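PDB 5NLA: putative transcriptional regulator TRANSCRIPTION REGULATOR protein from Rhizobium meliloti, which binds cyclic di-GMP and acts as an AraC-like transcriptional activator, probably through sequence-specific DNA binding, to regulate production of an extracellular polysaccharide. Local coordinates for residues A[61-66]-A[100-105]. Sequence-based numbering, arbitrary orientation.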
ATOM      1  N   ARG A  61      21.693  -2.890  -3.927  1.00 72.24           N
ATOM      2  CA  ARG A  61      21.721  -1.431  -3.988  1.00 73.21           C
ATOM      3  C   ARG A  61      20.663  -0.888  -4.974  1.00 73.16           C
ATOM      4  O   ARG A  61      19.938   0.040  -4.631  1.00 77.86           O
ATOM      5  CB  ARG A  61      23.136  -0.908  -4.296  1.00 77.18           C
ATOM      6  CG  ARG A  61      24.131  -1.141  -3.154  1.00 80.65           C
ATOM      7  CD  ARG A  61      25.324  -0.190  -3.183  1.00 84.99           C
ATOM      8  NE  ARG A  61      26.112  -0.313  -4.411  1.00 90.49           N
ATOM      9  CZ  ARG A  61      27.171  -1.115  -4.598  1.00 96.56           C
ATOM     10  NH1 ARG A  61      27.635  -1.924  -3.639  1.00 98.36           N
ATOM     11  NH2 ARG A  61      27.788  -1.114  -5.780  1.00 99.65           N
ATOM     12  N   SER A  62      20.541  -1.483  -6.164  1.00 71.24           N
ATOM     13  CA  SER A  62      19.480  -1.098  -7.108  1.00 68.31           C
ATOM     14  C   SER A  62      18.097  -1.362  -6.528  1.00 67.06           C
ATOM     15  O   SER A  62      17.242  -0.482  -6.490  1.00 68.92           O
ATOM     16  CB  SER A  62      19.618  -1.834  -8.437  1.00 68.54           C
ATOM     17  OG  SER A  62      18.460  -1.635  -9.226  1.00 67.29           O
ATOM     18  N   TRP A  63      17.881  -2.582  -6.072  1.00 66.07           N
ATOM     19  CA  TRP A  63      16.623  -2.935  -5.431  1.00 63.23           C
ATOM     20  C   TRP A  63      16.205  -1.952  -4.327  1.00 63.06           C
ATOM     21  O   TRP A  63      15.029  -1.583  -4.220  1.00 62.93           O
ATOM     22  CB  TRP A  63      16.713  -4.347  -4.863  1.00 61.50           C
ATOM     23  CG  TRP A  63      15.495  -4.761  -4.162  1.00 57.79           C
ATOM     24  CD1 TRP A  63      15.298  -4.785  -2.821  1.00 58.42           C
ATOM     25  CD2 TRP A  63      14.283  -5.176  -4.756  1.00 55.23           C
ATOM     26  NE1 TRP A  63      14.031  -5.212  -2.540  1.00 56.94           N
ATOM     27  CE2 TRP A  63      13.388  -5.457  -3.719  1.00 55.44           C
ATOM     28  CE3 TRP A  63      13.867  -5.354  -6.076  1.00 59.47           C
ATOM     29  CZ2 TRP A  63      12.099  -5.896  -3.947  1.00 59.05           C
ATOM     30  CZ3 TRP A  63      12.575  -5.811  -6.312  1.00 60.54           C
ATOM     31  CH2 TRP A  63      11.709  -6.071  -5.252  1.00 60.21           C
ATOM     32  N   ARG A  64      17.162  -1.543  -3.504  1.00 63.21           N
ATOM     33  CA  ARG A  64      16.874  -0.621  -2.410  1.00 62.32           C
ATOM     34  C   ARG A  64      16.443   0.762  -2.909  1.00 62.62           C
ATOM     35  O   ARG A  64      15.580   1.422  -2.299  1.00 60.47           O
ATOM     36  CB  ARG A  64      18.089  -0.481  -1.510  1.00 62.50           C
ATOM     37  CG  ARG A  64      17.790   0.296  -0.250  1.00 63.69           C
ATOM     38  CD  ARG A  64      18.848   0.067   0.789  1.00 64.24           C
ATOM     39  NE  ARG A  64      20.133   0.535   0.312  1.00 67.01           N
ATOM     40  CZ  ARG A  64      21.272   0.366   0.969  1.00 70.35           C
ATOM     41  NH1 ARG A  64      21.278  -0.252   2.154  1.00 72.00           N
ATOM     42  NH2 ARG A  64      22.408   0.823   0.441  1.00 71.04           N
ATOM     43  N   ALA A  65      17.059   1.189  -4.007  1.00 63.86           N
ATOM     44  CA  ALA A  65      16.709   2.441  -4.647  1.00 66.46           C
ATOM     45  C   ALA A  65      15.270   2.402  -5.128  1.00 67.66           C
ATOM     46  O   ALA A  65      14.514   3.326  -4.849  1.00 71.44           O
ATOM     47  CB  ALA A  65      17.654   2.749  -5.802  1.00 67.39           C
ATOM     48  N   HIS A  66      14.894   1.324  -5.818  1.00 70.21           N
ATOM     49  CA  HIS A  66      13.538   1.184  -6.370  1.00 72.49           C
ATOM     50  C   HIS A  66      12.459   1.133  -5.286  1.00 67.18           C
ATOM     51  O   HIS A  66      11.341   1.578  -5.505  1.00 67.18           O
ATOM     52  CB  HIS A  66      13.418  -0.061  -7.268  1.00 78.37           C
ATOM     53  CG  HIS A  66      14.252  -0.006  -8.514  1.00 87.80           C
ATOM     54  ND1 HIS A  66      14.529   1.171  -9.181  1.00 93.73           N
ATOM     55  CD2 HIS A  66      14.855  -0.989  -9.227  1.00 93.65           C
ATOM     56  CE1 HIS A  66      15.277   0.913 -10.239  1.00 96.53           C
ATOM     57  NE2 HIS A  66      15.485  -0.391 -10.292  1.00 99.56           N
ATOM     58  N   VAL A 100       0.956  -5.714  -7.721  1.00 69.76           N
ATOM     59  CA  VAL A 100       2.397  -5.944  -7.873  1.00 68.35           C
ATOM     60  C   VAL A 100       2.757  -7.400  -7.593  1.00 65.12           C
ATOM     61  O   VAL A 100       2.471  -7.914  -6.519  1.00 62.87           O
ATOM     62  CB  VAL A 100       3.211  -5.011  -6.961  1.00 67.25           C
ATOM     63  CG1 VAL A 100       4.691  -5.391  -6.960  1.00 66.63           C
ATOM     64  CG2 VAL A 100       3.011  -3.567  -7.402  1.00 66.40           C
ATOM     65  N   GLN A 101       3.372  -8.049  -8.577  1.00 66.15           N
ATOM     66  CA  GLN A 101       3.973  -9.371  -8.393  1.00 66.74           C
ATOM     67  C   GLN A 101       5.432  -9.190  -7.973  1.00 65.70           C
ATOM     68  O   GLN A 101       6.248  -8.673  -8.741  1.00 65.85           O
ATOM     69  CB  GLN A 101       3.876 -10.189  -9.676  1.00 69.98           C
ATOM     70  CG  GLN A 101       2.440 -10.592 -10.026  1.00 73.89           C
ATOM     71  CD  GLN A 101       2.251 -11.002 -11.481  1.00 75.95           C
ATOM     72  OE1 GLN A 101       2.513 -10.222 -12.405  1.00 77.08           O
ATOM     73  NE2 GLN A 101       1.762 -12.215 -11.689  1.00 77.00           N
ATOM     74  N   GLN A 102       5.743  -9.602  -6.745  1.00 64.21           N
ATOM     75  CA  GLN A 102       7.075  -9.469  -6.175  1.00 64.69           C
ATOM     76  C   GLN A 102       7.751 -10.829  -5.983  1.00 65.14           C
ATOM     77  O   GLN A 102       7.154 -11.755  -5.422  1.00 64.94           O
ATOM     78  CB  GLN A 102       6.959  -8.790  -4.823  1.00 65.44           C
ATOM     79  CG  GLN A 102       8.283  -8.501  -4.142  1.00 67.02           C
ATOM     80  CD  GLN A 102       8.122  -7.516  -3.010  1.00 69.57           C
ATOM     81  OE1 GLN A 102       8.923  -6.585  -2.852  1.00 76.14           O
ATOM     82  NE2 GLN A 102       7.067  -7.695  -2.224  1.00 71.35           N
ATOM     83  N   VAL A 103       8.994 -10.937  -6.444  1.00 63.49           N
ATOM     84  CA  VAL A 103       9.853 -12.066  -6.098  1.00 63.83           C
ATOM     85  C   VAL A 103      11.138 -11.489  -5.534  1.00 60.71           C
ATOM     86  O   VAL A 103      11.785 -10.669  -6.175  1.00 57.89           O
ATOM     87  CB  VAL A 103      10.165 -12.957  -7.315  1.00 66.09           C
ATOM     88  CG1 VAL A 103      11.091 -14.097  -6.910  1.00 67.10           C
ATOM     89  CG2 VAL A 103       8.881 -13.499  -7.923  1.00 67.20           C
ATOM     90  N   THR A 104      11.507 -11.930  -4.343  1.00 60.75           N
ATOM     91  CA  THR A 104      12.552 -11.259  -3.592  1.00 63.03           C
ATOM     92  C   THR A 104      13.310 -12.220  -2.645  1.00 62.04           C
ATOM     93  O   THR A 104      12.711 -13.163  -2.121  1.00 63.41           O
ATOM     94  CB  THR A 104      11.928 -10.060  -2.840  1.00 65.28           C
ATOM     95  OG1 THR A 104      12.956  -9.144  -2.461  1.00 71.11           O
ATOM     96  CG2 THR A 104      11.125 -10.505  -1.619  1.00 66.53           C
ATOM     97  N   PRO A 105      14.631 -12.021  -2.459  1.00 60.70           N
ATOM     98  CA  PRO A 105      15.378 -12.812  -1.462  1.00 61.22           C
ATOM     99  C   PRO A 105      15.127 -12.332  -0.025  1.00 59.86           C
ATOM    100  O   PRO A 105      14.441 -11.337   0.174  1.00 56.92           O
ATOM    101  CB  PRO A 105      16.851 -12.592  -1.848  1.00 60.80           C
ATOM    102  CG  PRO A 105      16.826 -12.029  -3.221  1.00 61.27           C
ATOM    103  CD  PRO A 105      15.548 -11.254  -3.313  1.00 61.93           C
TER
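Trp63 reaches out from one turn of a helix to meet Gln102 and Thr104 on a strand, a compact example of how a single large aromatic side chain can join a helix to a sheet. The backbones stay well apart, with the CA atoms of Trp63 and Thr104 separated by 9.4 Å, and the indole spans the gap. With CG anti to the backbone N (chi1 178°), the six-membered ring is the part of Trp63 that reaches the strand. There the amide oxygen of Gln102 lies at the ring's edge, near its plane, OE1 being 3.4 Å from CZ2 of Trp63. The C-H rim at CZ2 and CH2, weakly positive, would probably suit that oxygen; the amide plane is turned 42° from the indole. Gln102 gets there with an extended chain that crosses the tryptophan at about a right angle. Thr104 crosses it similarly, and its OG1 sits oblique to the ring, 3.7 Å from CZ2 of Trp63. No hydrogen bond links the two segments, so the contact is modest van der Waals packing, 115 Å² buried in all. All three residues are buried, and NE2 of Gln102 has a weak hydrogen bond to Ser168 OG. Leu89 of strand 88-94 touches both Trp63 and Gln102, and the rings of Phe85 and Trp63 meet with their planes about 45° apart. Helix 59-67 is thereby joined to an antiparallel sheet of the β-rich N-terminal part of the chain, an arrangement consistent with AraC-type regulators, in which strand 97-104 runs between strands 88-94 and 166-173.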